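Peptidoglycan glycosyltransferase (Burkholderia ambifaria, PDB 5UY7) is a penicillin-binding protein whose modelled part has the serine beta-lactamase-like fold, an antiparallel sheet flanked by helices, with a further helical region beside it. Local coordinates at residues A209-K212 against A213-K217; V277-A280 against L281-R285; L386-L390 against F391-R395; A485-P488 against N489-I492. All coordinates share one frame; numbering follows the deposited sequence. Where two conformers were deposited one is given.

Contact 1. Residues A209-K212 against A213-K217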
ATOM      1  N   ALA A 209      10.150  -2.471  18.244  1.00 18.49           N
ATOM      2  CA  ALA A 209       9.631  -1.820  19.441  1.00 17.33           C
ATOM      3  C   ALA A 209       8.238  -1.259  19.202  1.00 18.33           C
ATOM      4  O   ALA A 209       7.339  -1.420  20.038  1.00 20.33           O
ATOM      5  CB  ALA A 209      10.585  -0.712  19.877  1.00 18.58           C
ATOM      6  N   ASN A 210       8.038  -0.598  18.060  1.00 16.69           N
ATOM      7  CA  ASN A 210       6.738  -0.005  17.798  1.00 15.65           C
ATOM      8  C   ASN A 210       5.689  -1.067  17.516  1.00 17.51           C
ATOM      9  O   ASN A 210       4.526  -0.919  17.918  1.00 20.25           O
ATOM     10  CB  ASN A 210       6.833   0.984  16.633  1.00 17.57           C
ATOM     11  CG  ASN A 210       7.453   2.293  17.049  1.00 20.54           C
ATOM     12  OD1 ASN A 210       6.924   2.992  17.911  1.00 20.16           O
ATOM     13  ND2 ASN A 210       8.583   2.643  16.438  1.00 21.72           N
ATOM     14  N   LEU A 211       6.075  -2.137  16.814  1.00 17.17           N
ATOM     15  CA  LEU A 211       5.108  -3.184  16.497  1.00 17.19           C
ATOM     16  C   LEU A 211       4.712  -3.954  17.746  1.00 18.70           C
ATOM     17  O   LEU A 211       3.529  -4.263  17.938  1.00 19.11           O
ATOM     18  CB  LEU A 211       5.683  -4.128  15.440  1.00 18.94           C
ATOM     19  CG  LEU A 211       4.749  -5.234  14.963  1.00 19.46           C
ATOM     20  CD1 LEU A 211       3.556  -4.651  14.209  1.00 19.78           C
ATOM     21  CD2 LEU A 211       5.558  -6.216  14.110  1.00 22.77           C
ATOM     22  N   LYS A 212       5.686  -4.256  18.605  1.00 18.94           N
ATOM     23  CA  LYS A 212       5.400  -4.939  19.863  1.00 17.86           C
ATOM     24  C   LYS A 212       4.433  -4.122  20.706  1.00 19.79           C
ATOM     25  O   LYS A 212       3.454  -4.652  21.243  1.00 21.47           O
ATOM     26  CB  LYS A 212       6.707  -5.188  20.621  1.00 18.93           C
ATOM     27  CG  LYS A 212       6.554  -5.823  21.998  1.00 22.00           C
ATOM     28  CD  LYS A 212       7.927  -6.120  22.600  1.00 24.61           C
ATOM     29  CE  LYS A 212       7.835  -6.817  23.955  1.00 25.66           C
ATOM     30  NZ  LYS A 212       7.229  -5.948  24.990  1.00 27.39           N
ATOM     31  N   ALA A 213       4.680  -2.813  20.812  1.00 21.74           N
ATOM     32  CA  ALA A 213       3.789  -1.961  21.592  1.00 22.29           C
ATOM     33  C   ALA A 213       2.368  -1.992  21.041  1.00 21.74           C
ATOM     34  O   ALA A 213       1.401  -2.013  21.808  1.00 24.04           O
ATOM     35  CB  ALA A 213       4.327  -0.531  21.624  1.00 24.78           C
ATOM     36  N   ALA A 214       2.223  -1.999  19.712  1.00 21.35           N
ATOM     37  CA  ALA A 214       0.895  -2.006  19.106  1.00 22.84           C
ATOM     38  C   ALA A 214       0.194  -3.344  19.304  1.00 20.96           C
ATOM     39  O   ALA A 214      -1.004  -3.385  19.609  1.00 22.68           O
ATOM     40  CB  ALA A 214       0.999  -1.683  17.617  1.00 22.93           C
ATOM     41  N   VAL A 215       0.913  -4.452  19.110  1.00 21.35           N
ATOM     42  CA  VAL A 215       0.303  -5.761  19.324  1.00 21.86           C
ATOM     43  C   VAL A 215      -0.191  -5.879  20.761  1.00 23.94           C
ATOM     44  O   VAL A 215      -1.283  -6.400  21.021  1.00 27.64           O
ATOM     45  CB  VAL A 215       1.303  -6.877  18.959  1.00 22.39           C
ATOM     46  CG1 VAL A 215       0.806  -8.235  19.442  1.00 25.15           C
ATOM     47  CG2 VAL A 215       1.524  -6.901  17.447  1.00 22.26           C
ATOM     48  N   GLU A 216       0.584  -5.350  21.710  1.00 24.48           N
ATOM     49  CA  GLU A 216       0.165  -5.379  23.107  1.00 26.08           C
ATOM     50  C   GLU A 216      -1.002  -4.433  23.367  1.00 27.35           C
ATOM     51  O   GLU A 216      -1.942  -4.786  24.086  1.00 29.93           O
ATOM     52  CB  GLU A 216       1.346  -5.029  24.008  1.00 26.22           C
ATOM     53  CG  GLU A 216       2.468  -6.044  23.932  1.00 26.82           C
ATOM     54  CD  GLU A 216       3.715  -5.606  24.671  1.00 32.87           C
ATOM     55  OE1 GLU A 216       3.778  -4.435  25.103  1.00 37.38           O
ATOM     56  OE2 GLU A 216       4.634  -6.439  24.818  1.00 26.12           O
ATOM     57  N   LYS A 217      -0.947  -3.221  22.810  1.00 27.84           N
ATOM     58  CA  LYS A 217      -1.989  -2.233  23.086  1.00 28.74           C
ATOM     59  C   LYS A 217      -3.353  -2.712  22.608  1.00 29.06           C
ATOM     60  O   LYS A 217      -4.371  -2.495  23.277  1.00 31.46           O
ATOM     61  CB  LYS A 217      -1.642  -0.905  22.418  1.00 28.02           C
ATOM     62  CG  LYS A 217      -2.669   0.196  22.649  1.00 35.24           C
ATOM     63  CD  LYS A 217      -2.460   1.329  21.662  1.00 34.16           C
ATOM     64  CE  LYS A 217      -3.449   2.457  21.874  1.00 44.42           C
ATOM     65  NZ  LYS A 217      -3.219   3.121  23.184  1.00 55.75           N
TER
HETATM   66  O   HOH W   1       6.395  -2.956  24.566  1.00 34.39           O
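K212 and E216 meet one turn apart (i to i+4) near the C-terminal end of helix 201-217, in a salt bridge on the helix's outer side. NZ of K212 lies 2.6 Å from OE2 of E216, reaching that oxygen on its syn side and 23° out of the carboxylate plane. The lysine chain runs extended from CB and bends only at its last torsion (chi4 -66°), which turns the ammonium toward the acid. E216 comes from the next turn, its CG passing 3.2 Å from K212 O. Water 1 closes a second route between the charges: it accepts from K212 NZ at 3.1 Å and donates to E216 OE1 at 3.1 Å. The bridge rides on regular alpha-helical backbone, in which A213, A214, V215 and E216 each donate from N to the carbonyl four residues back; V215 N to L211 O, at 2.9 Å, is nearly straight (169°). On the buried side L211 CG and V215 CG2 approach to 4.4 Å, and both residues rest on Y241 of strand 235-241. A214 and N210 instead face helix 509-526, where ND2 of N210 bonds D522 as well as I206 O within its own helix.

Contact 2. Residues V277-A280 against L281-R285; sequences VSLA and LDLHR
The last turn of helix 273-282 closes in a Schellman motif: L281, D282 and L283 still bond back to V277, S278 and L279, H284 then takes a positive phi (65°), and R285 N reaches A280 O at 2.9 Å while H284 N bonds L281 O at 2.9 Å. The R285 bond is markedly bent at its hydrogen (136°), although the donor sits almost in line with the carbonyl. Two apolar pairs run down the helix. V277 and L281 run alongside each other in the same direction, with CG1 of V277 3.8 Å from CD1 of L281. L279 and L283 are set at a slant, CG of L279 coming within 3.7 Å of L283 CD1; L279 has its CG opposite its own N (chi1 -177°), which sends its branches along the helix to L283. Past the cap, the H284 ring carries D282 O 3.6 Å above its centre, and the R285 guanidinium has L283 CB over one face. R285 continues to E340 in a salt bridge and to T335 O, while D282 OD1 bonds T430 and T427. The turn is wedged among three helices: S278 and L281 touch 428-442, L279 and L283 meet 338-347, and V277 and A280 press on 326-333.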
ATOM      1  N   VAL A 277      -5.998   3.812  -9.650  1.00 14.86           N
ATOM      2  CA  VAL A 277      -5.870   5.178 -10.134  1.00 14.21           C
ATOM      3  C   VAL A 277      -4.582   5.341 -10.925  1.00 15.76           C
ATOM      4  O   VAL A 277      -4.581   5.953 -12.003  1.00 15.22           O
ATOM      5  CB  VAL A 277      -5.951   6.159  -8.950  1.00 13.70           C
ATOM      6  CG1 VAL A 277      -5.452   7.538  -9.360  1.00 17.27           C
ATOM      7  CG2 VAL A 277      -7.378   6.224  -8.432  1.00 15.60           C
ATOM      8  N   SER A 278      -3.467   4.782 -10.426  1.00 14.87           N
ATOM      9  CA  SER A 278      -2.205   4.868 -11.161  1.00 15.00           C
ATOM     10  C   SER A 278      -2.362   4.364 -12.591  1.00 14.96           C
ATOM     11  O   SER A 278      -1.904   5.007 -13.545  1.00 15.84           O
ATOM     12  CB  SER A 278      -1.111   4.065 -10.453  1.00 15.10           C
ATOM     13  OG  SER A 278      -0.744   4.648  -9.217  1.00 15.43           O
ATOM     14  N   LEU A 279      -2.992   3.201 -12.760  1.00 13.36           N
ATOM     15  CA  LEU A 279      -3.094   2.638 -14.102  1.00 13.62           C
ATOM     16  C   LEU A 279      -3.966   3.500 -15.006  1.00 16.37           C
ATOM     17  O   LEU A 279      -3.613   3.737 -16.165  1.00 16.93           O
ATOM     18  CB  LEU A 279      -3.638   1.206 -14.037  1.00 15.83           C
ATOM     19  CG  LEU A 279      -3.706   0.490 -15.387  1.00 17.15           C
ATOM     20  CD1 LEU A 279      -2.324   0.354 -16.025  1.00 18.64           C
ATOM     21  CD2 LEU A 279      -4.371  -0.873 -15.205  1.00 18.08           C
ATOM     22  N   ALA A 280      -5.105   3.988 -14.499  1.00 15.18           N
ATOM     23  CA  ALA A 280      -5.970   4.824 -15.334  1.00 14.64           C
ATOM     24  C   ALA A 280      -5.275   6.122 -15.737  1.00 17.28           C
ATOM     25  O   ALA A 280      -5.450   6.606 -16.865  1.00 18.28           O
ATOM     26  CB  ALA A 280      -7.280   5.113 -14.601  1.00 15.85           C
ATOM     27  N   LEU A 281      -4.489   6.708 -14.832  1.00 15.20           N
ATOM     28  CA  LEU A 281      -3.666   7.857 -15.214  1.00 16.93           C
ATOM     29  C   LEU A 281      -2.647   7.471 -16.281  1.00 18.27           C
ATOM     30  O   LEU A 281      -2.481   8.176 -17.287  1.00 19.67           O
ATOM     31  CB  LEU A 281      -2.941   8.418 -13.985  1.00 14.93           C
ATOM     32  CG  LEU A 281      -3.845   9.028 -12.913  1.00 16.11           C
ATOM     33  CD1 LEU A 281      -3.030   9.299 -11.647  1.00 16.86           C
ATOM     34  CD2 LEU A 281      -4.440  10.332 -13.450  1.00 17.51           C
ATOM     35  N   ASP A 282      -1.947   6.352 -16.069  1.00 15.21           N
ATOM     36  CA  ASP A 282      -0.876   5.949 -16.970  1.00 16.71           C
ATOM     37  C   ASP A 282      -1.406   5.639 -18.364  1.00 21.49           C
ATOM     38  O   ASP A 282      -0.726   5.893 -19.367  1.00 23.01           O
ATOM     39  CB  ASP A 282      -0.151   4.733 -16.390  1.00 18.68           C
ATOM     40  CG  ASP A 282       1.351   4.801 -16.570  1.00 22.30           C
ATOM     41  OD1 ASP A 282       1.942   5.868 -16.287  1.00 19.79           O
ATOM     42  OD2 ASP A 282       1.933   3.783 -16.994  1.00 23.33           O
ATOM     43  N   LEU A 283      -2.610   5.070 -18.447  1.00 19.34           N
ATOM     44  CA  LEU A 283      -3.240   4.775 -19.729  1.00 20.08           C
ATOM     45  C   LEU A 283      -3.926   5.988 -20.334  1.00 22.99           C
ATOM     46  O   LEU A 283      -4.514   5.865 -21.417  1.00 24.53           O
ATOM     47  CB  LEU A 283      -4.248   3.633 -19.565  1.00 19.15           C
ATOM     48  CG  LEU A 283      -3.608   2.295 -19.196  1.00 21.29           C
ATOM     49  CD1 LEU A 283      -4.655   1.220 -18.924  1.00 22.68           C
ATOM     50  CD2 LEU A 283      -2.677   1.864 -20.322  1.00 26.03           C
ATOM     51  N   HIS A 284      -3.859   7.144 -19.667  1.00 20.04           N
ATOM     52  CA  HIS A 284      -4.470   8.390 -20.123  1.00 22.68           C
ATOM     53  C   HIS A 284      -5.994   8.310 -20.156  1.00 24.01           C
ATOM     54  O   HIS A 284      -6.639   9.087 -20.866  1.00 27.54           O
ATOM     55  CB  HIS A 284      -3.921   8.809 -21.497  1.00 23.15           C
ATOM     56  CG  HIS A 284      -2.425   8.758 -21.585  1.00 30.20           C
ATOM     57  ND1 HIS A 284      -1.607   9.558 -20.815  1.00 39.03           N
ATOM     58  CD2 HIS A 284      -1.600   7.996 -22.342  1.00 43.32           C
ATOM     59  CE1 HIS A 284      -0.343   9.296 -21.098  1.00 40.06           C
ATOM     60  NE2 HIS A 284      -0.311   8.351 -22.021  1.00 41.43           N
ATOM     61  N   ARG A 285      -6.593   7.390 -19.387  1.00 18.95           N
ATOM     62  CA  ARG A 285      -8.053   7.307 -19.332  1.00 17.32           C
ATOM     63  C   ARG A 285      -8.652   8.433 -18.497  1.00 18.23           C
ATOM     64  O   ARG A 285      -9.764   8.898 -18.783  1.00 22.11           O
ATOM     65  CB  ARG A 285      -8.494   5.954 -18.760  1.00 18.79           C
ATOM     66  CG  ARG A 285      -7.959   4.747 -19.516  1.00 20.49           C
ATOM     67  CD  ARG A 285      -8.614   4.572 -20.895  1.00 21.86           C
ATOM     68  NE  ARG A 285      -7.687   3.861 -21.771  1.00 22.73           N
ATOM     69  CZ  ARG A 285      -7.493   2.548 -21.728  1.00 25.33           C
ATOM     70  NH1 ARG A 285      -8.205   1.806 -20.892  1.00 21.32           N
ATOM     71  NH2 ARG A 285      -6.591   1.976 -22.512  1.00 25.69           N
TER

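Contact 3. Residues L386-L390 against F391-R395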
ATOM      1  N   LEU A 386      -8.782 -10.689  -4.796  1.00 23.93           N
ATOM      2  CA  LEU A 386      -7.413 -11.138  -4.995  1.00 23.44           C
ATOM      3  C   LEU A 386      -6.763 -11.181  -3.621  1.00 25.73           C
ATOM      4  O   LEU A 386      -7.237 -10.542  -2.680  1.00 24.75           O
ATOM      5  CB  LEU A 386      -6.620 -10.210  -5.932  1.00 22.25           C
ATOM      6  CG  LEU A 386      -6.133  -8.849  -5.401  1.00 24.34           C
ATOM      7  CD1 LEU A 386      -5.269  -8.163  -6.450  1.00 25.49           C
ATOM      8  CD2 LEU A 386      -7.274  -7.921  -4.987  1.00 24.18           C
ATOM      9  N   SER A 387      -5.677 -11.936  -3.501  1.00 25.26           N
ATOM     10  CA  SER A 387      -4.967 -12.012  -2.228  1.00 25.95           C
ATOM     11  C   SER A 387      -3.487 -11.742  -2.444  1.00 22.37           C
ATOM     12  O   SER A 387      -2.927 -12.047  -3.502  1.00 23.11           O
ATOM     13  CB  SER A 387      -5.162 -13.367  -1.535  1.00 32.36           C
ATOM     14  OG  SER A 387      -4.627 -14.419  -2.309  1.00 37.43           O
ATOM     15  N   VAL A 388      -2.865 -11.148  -1.421  1.00 20.86           N
ATOM     16  CA  VAL A 388      -1.483 -10.682  -1.464  1.00 19.40           C
ATOM     17  C   VAL A 388      -0.856 -10.935  -0.099  1.00 21.26           C
ATOM     18  O   VAL A 388      -1.553 -11.097   0.900  1.00 23.11           O
ATOM     19  CB  VAL A 388      -1.385  -9.177  -1.789  1.00 17.89           C
ATOM     20  CG1 VAL A 388      -2.117  -8.857  -3.090  1.00 18.60           C
ATOM     21  CG2 VAL A 388      -1.962  -8.360  -0.627  1.00 20.83           C
ATOM     22  N   SER A 389       0.475 -10.932  -0.058  1.00 21.58           N
ATOM     23  CA  SER A 389       1.203 -10.887   1.205  1.00 19.78           C
ATOM     24  C   SER A 389       1.591  -9.443   1.502  1.00 20.36           C
ATOM     25  O   SER A 389       1.610  -8.591   0.614  1.00 18.73           O
ATOM     26  CB  SER A 389       2.468 -11.746   1.159  1.00 23.06           C
ATOM     27  OG  SER A 389       3.399 -11.178   0.244  1.00 21.63           O
ATOM     28  N   LEU A 390       1.941  -9.179   2.768  1.00 19.66           N
ATOM     29  CA  LEU A 390       2.412  -7.835   3.100  1.00 18.81           C
ATOM     30  C   LEU A 390       3.711  -7.518   2.368  1.00 18.34           C
ATOM     31  O   LEU A 390       3.921  -6.378   1.928  1.00 18.11           O
ATOM     32  CB  LEU A 390       2.595  -7.679   4.609  1.00 19.57           C
ATOM     33  CG  LEU A 390       2.897  -6.244   5.068  1.00 17.20           C
ATOM     34  CD1 LEU A 390       1.693  -5.348   4.832  1.00 19.00           C
ATOM     35  CD2 LEU A 390       3.280  -6.255   6.552  1.00 18.44           C
ATOM     36  N   PHE A 391       4.583  -8.517   2.211  1.00 18.90           N
ATOM     37  CA  PHE A 391       5.805  -8.325   1.437  1.00 19.04           C
ATOM     38  C   PHE A 391       5.482  -7.846   0.029  1.00 21.45           C
ATOM     39  O   PHE A 391       6.090  -6.893  -0.473  1.00 19.52           O
ATOM     40  CB  PHE A 391       6.608  -9.629   1.383  1.00 19.82           C
ATOM     41  CG  PHE A 391       7.963  -9.483   0.739  1.00 23.94           C
ATOM     42  CD1 PHE A 391       8.103  -9.498  -0.642  1.00 28.86           C
ATOM     43  CD2 PHE A 391       9.102  -9.338   1.519  1.00 27.72           C
ATOM     44  CE1 PHE A 391       9.351  -9.358  -1.230  1.00 29.82           C
ATOM     45  CE2 PHE A 391      10.352  -9.201   0.932  1.00 26.86           C
ATOM     46  CZ  PHE A 391      10.473  -9.210  -0.438  1.00 28.33           C
ATOM     47  N   GLN A 392       4.522  -8.506  -0.630  1.00 19.13           N
ATOM     48  CA  GLN A 392       4.156  -8.103  -1.983  1.00 17.21           C
ATOM     49  C   GLN A 392       3.657  -6.664  -2.028  1.00 17.26           C
ATOM     50  O   GLN A 392       3.952  -5.930  -2.977  1.00 17.42           O
ATOM     51  CB  GLN A 392       3.092  -9.042  -2.544  1.00 19.66           C
ATOM     52  CG  GLN A 392       3.643 -10.368  -3.019  1.00 20.13           C
ATOM     53  CD  GLN A 392       2.532 -11.313  -3.431  1.00 20.63           C
ATOM     54  OE1 GLN A 392       1.431 -11.247  -2.888  1.00 21.31           O
ATOM     55  NE2 GLN A 392       2.808 -12.184  -4.400  1.00 22.26           N
ATOM     56  N   LEU A 393       2.884  -6.244  -1.024  1.00 17.98           N
ATOM     57  CA  LEU A 393       2.384  -4.869  -1.009  1.00 16.13           C
ATOM     58  C   LEU A 393       3.511  -3.869  -0.795  1.00 17.34           C
ATOM     59  O   LEU A 393       3.544  -2.811  -1.439  1.00 16.53           O
ATOM     60  CB  LEU A 393       1.325  -4.707   0.082  1.00 16.90           C
ATOM     61  CG  LEU A 393      -0.011  -5.411  -0.181  1.00 16.40           C
ATOM     62  CD1 LEU A 393      -0.907  -5.260   1.050  1.00 19.95           C
ATOM     63  CD2 LEU A 393      -0.692  -4.841  -1.430  1.00 16.10           C
ATOM     64  N   ALA A 394       4.431  -4.169   0.119  1.00 15.18           N
ATOM     65  CA  ALA A 394       5.562  -3.272   0.334  1.00 13.92           C
ATOM     66  C   ALA A 394       6.350  -3.091  -0.956  1.00 18.21           C
ATOM     67  O   ALA A 394       6.670  -1.962  -1.347  1.00 15.98           O
ATOM     68  CB  ALA A 394       6.462  -3.804   1.449  1.00 14.97           C
ATOM     69  N   ARG A 395       6.630  -4.195  -1.658  1.00 18.36           N
ATOM     70  CA  ARG A 395       7.355  -4.109  -2.923  0.52 16.16           C
ATOM     71  C   ARG A 395       6.564  -3.320  -3.958  1.00 17.26           C
ATOM     72  O   ARG A 395       7.120  -2.457  -4.655  1.00 17.24           O
ATOM     73  CB  ARG A 395       7.672  -5.514  -3.438  0.52 19.89           C
ATOM     74  CG  ARG A 395       8.321  -5.538  -4.812  0.52 22.55           C
ATOM     75  CD  ARG A 395       8.653  -6.965  -5.246  0.52 25.78           C
ATOM     76  NE  ARG A 395       7.478  -7.832  -5.224  0.52 24.99           N
ATOM     77  CZ  ARG A 395       7.508  -9.144  -5.438  0.52 34.33           C
ATOM     78  NH1 ARG A 395       8.660  -9.756  -5.691  0.52 33.31           N
ATOM     79  NH2 ARG A 395       6.386  -9.847  -5.395  0.52 41.14           N
TER
HETATM   80  O   HOH W   2      -0.490 -11.439  -4.947  1.00 19.94           O
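The side-chain amide of Q392 lies alongside the backbone of V388 and S389, its oxygen and nitrogen serving different partners. OE1 accepts from S389 N at 3.0 Å; the bond is fairly straight at the hydrogen (161°), but the donor stands 29° off the amide plane. The same oxygen is 3.3 Å from V388 CA, and water 2 lies 2.8 Å from it and close to S387 O, although the acceptors within that water's reach outnumber its protons. NE2 goes the other way, to the carbonyls of Q352 and A363, so bonds at both ends fix the rotation of this buried amide. The other flat group, the F391 ring, packs on P354, V409, M226, I261 and L262, while its CB stays near S389 OG. S389 is the N-cap of helix 390-401: its OG, held between its own N and carbonyl carbon (chi1 67°), accepts from Q392 N at 3.0 Å. Together with the return bond from S389 N to Q392 OE1 this makes a capping box, which satisfies an N-H of the first turn. Beside it CG2 of V388 butts against CG of L393 at 3.6 Å, the two side chains crossing at about a right angle. Regular helical bonding follows, with L393 N to S389 O and A394 N to L390 O. The short, weakly bonded strand 388-389 pairs antiparallel with 265-266, helix 260-263 covers F391, and L390 and A394 lay the start of helix 390-401 against strands 222-229 and 492-499 of the main sheet.

Contact 4. Residues A485-P488 against N489-I492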
ATOM      1  N   ALA A 485       7.814   7.794   2.875  1.00 11.60           N
ATOM      2  CA  ALA A 485       8.229   9.018   3.551  1.00 14.50           C
ATOM      3  C   ALA A 485       9.661   9.338   3.158  1.00 14.48           C
ATOM      4  O   ALA A 485      10.458   8.419   2.975  1.00 14.56           O
ATOM      5  CB  ALA A 485       8.137   8.862   5.079  1.00 16.41           C
ATOM      6  N   PRO A 486      10.026  10.617   3.044  1.00 14.27           N
ATOM      7  CA  PRO A 486       9.169  11.798   3.112  1.00 15.52           C
ATOM      8  C   PRO A 486       8.733  12.165   1.707  1.00 20.28           C
ATOM      9  O   PRO A 486       9.471  11.910   0.760  1.00 23.22           O
ATOM     10  CB  PRO A 486      10.093  12.865   3.701  1.00 17.36           C
ATOM     11  CG  PRO A 486      11.449  12.504   3.172  1.00 17.85           C
ATOM     12  CD  PRO A 486      11.453  10.991   2.979  1.00 15.76           C
ATOM     13  N   MET A 487       7.585  12.764   1.569  1.00 14.22           N
ATOM     14  CA  MET A 487       7.211  13.269   0.264  1.00 15.60           C
ATOM     15  C   MET A 487       7.905  14.608   0.023  1.00 20.45           C
ATOM     16  O   MET A 487       8.238  15.325   0.978  1.00 19.53           O
ATOM     17  CB  MET A 487       5.697  13.431   0.189  1.00 15.89           C
ATOM     18  CG  MET A 487       4.929  12.140   0.447  1.00 21.80           C
ATOM     19  SD  MET A 487       5.167  10.938  -0.880  1.00 20.24           S
ATOM     20  CE  MET A 487       3.642   9.990  -0.700  1.00 15.45           C
ATOM     21  N   PRO A 488       8.122  14.989  -1.248  1.00 19.28           N
ATOM     22  CA  PRO A 488       7.662  14.291  -2.455  1.00 19.99           C
ATOM     23  C   PRO A 488       8.615  13.236  -2.994  1.00 19.79           C
ATOM     24  O   PRO A 488       8.257  12.551  -3.957  1.00 20.74           O
ATOM     25  CB  PRO A 488       7.544  15.415  -3.462  1.00 21.39           C
ATOM     26  CG  PRO A 488       8.696  16.295  -3.101  1.00 21.90           C
ATOM     27  CD  PRO A 488       8.777  16.264  -1.584  1.00 23.25           C
ATOM     28  N   ASN A 489       9.805  13.108  -2.404  1.00 17.12           N
ATOM     29  CA  ASN A 489      10.825  12.174  -2.884  1.00 20.66           C
ATOM     30  C   ASN A 489      11.142  11.180  -1.775  1.00 17.49           C
ATOM     31  O   ASN A 489      12.123  11.346  -1.034  1.00 18.98           O
ATOM     32  CB  ASN A 489      12.076  12.919  -3.340  1.00 21.19           C
ATOM     33  CG  ASN A 489      11.787  13.868  -4.481  1.00 28.91           C
ATOM     34  OD1 ASN A 489      11.101  13.508  -5.439  1.00 34.00           O
ATOM     35  ND2 ASN A 489      12.279  15.090  -4.371  1.00 37.08           N
ATOM     36  N   PRO A 490      10.357  10.116  -1.645  1.00 16.27           N
ATOM     37  CA  PRO A 490      10.491   9.269  -0.457  1.00 13.66           C
ATOM     38  C   PRO A 490      11.790   8.490  -0.422  1.00 14.10           C
ATOM     39  O   PRO A 490      12.372   8.119  -1.451  1.00 17.50           O
ATOM     40  CB  PRO A 490       9.284   8.327  -0.533  1.00 18.11           C
ATOM     41  CG  PRO A 490       8.750   8.456  -1.924  1.00 20.31           C
ATOM     42  CD  PRO A 490       9.161   9.787  -2.444  1.00 17.23           C
ATOM     43  N   ARG A 491      12.239   8.264   0.806  1.00 14.45           N
ATOM     44  CA  ARG A 491      13.408   7.455   1.107  1.00 14.72           C
ATOM     45  C   ARG A 491      13.050   6.034   1.497  1.00 16.15           C
ATOM     46  O   ARG A 491      13.817   5.105   1.199  1.00 17.63           O
ATOM     47  CB  ARG A 491      14.193   8.105   2.250  1.00 20.13           C
ATOM     48  CG  ARG A 491      15.416   7.328   2.671  1.00 28.19           C
ATOM     49  CD  ARG A 491      16.515   8.258   3.104  1.00 37.20           C
ATOM     50  NE  ARG A 491      17.644   7.513   3.639  1.00 38.42           N
ATOM     51  CZ  ARG A 491      18.688   8.081   4.224  1.00 30.69           C
ATOM     52  NH1 ARG A 491      18.733   9.399   4.341  1.00 34.02           N
ATOM     53  NH2 ARG A 491      19.677   7.333   4.691  1.00 35.90           N
ATOM     54  N   ILE A 492      11.911   5.842   2.164  1.00 14.77           N
ATOM     55  CA  ILE A 492      11.519   4.523   2.640  1.00 11.87           C
ATOM     56  C   ILE A 492      10.070   4.240   2.278  1.00 14.11           C
ATOM     57  O   ILE A 492       9.249   5.148   2.111  1.00 14.80           O
ATOM     58  CB  ILE A 492      11.715   4.377   4.165  1.00 14.42           C
ATOM     59  CG1 ILE A 492      10.828   5.380   4.920  1.00 14.86           C
ATOM     60  CG2 ILE A 492      13.198   4.532   4.522  1.00 16.62           C
ATOM     61  CD1 ILE A 492      10.954   5.264   6.452  1.00 15.95           C
TER
HETATM   62  O   HOH W   3      11.299  14.397  -0.188  1.00 25.49           O
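A485 and I492 form the close end of this turn, an antiparallel hydrogen-bonded pair: A485 N donates to I492 O at 3.1 Å, and I492 N returns a bond to A485 O at 3.1 Å. A485 O also receives R491 N at 2.8 Å, from above the carbonyl plane, so one oxygen is gripped by two successive N-H groups. The side chains of the pair share one face of the sheet, CB of A485 lying 4.4 Å from I492 CG1, against M524 of helix 509-526. Three prolines stiffen the way round, and the peptide bonds before P486 and P488 are both cis. CA of P490 makes a C-H...O contact with P486 O at 3.1 Å. M487 is buried on helix 428-442, its SD touching P490 CD only loosely. The tip is quite different: P488 and N489 are exposed, and water 3 bridges the gap, donating to P486 O (3.2 Å) and accepting from N489 N (3.0 Å). The P488 side chain is about 4 Å from a sulfate ion, probably from the crystallisation liquor, while its carbonyl bonds R435. The arrangement is a hairpin connection between strands 477-485 and 492-499 of the main antiparallel sheet, with a classic beta bulge, R491 and I492 both facing A485, where the chain enters strand 492-499.

Overall arrangement
The four contacts lie in series along the chain and none touches another. Contacts 1 and 2 are farthest apart, about 38 Å between centres and on opposite sides of the chain's centre; contact 3 lies deepest, its centre about 8 Å from that of the chain. Shared elements connect them: helix 509-526 packs on both contacts 1 and 4, helix 428-442 on contacts 2 and 4, and strand 492-499, which leaves contact 4, supports L390 and A394 of contact 3. Contacts 3 and 4 come within about 8 Å at their nearest atoms. S270 and K273 fit the SxxK motif, S324 the SxN and K461 the K(T/S)G motif of penicillin-binding proteins; together they probably mark the active site, and V277 of contact 2 lies near them without touching.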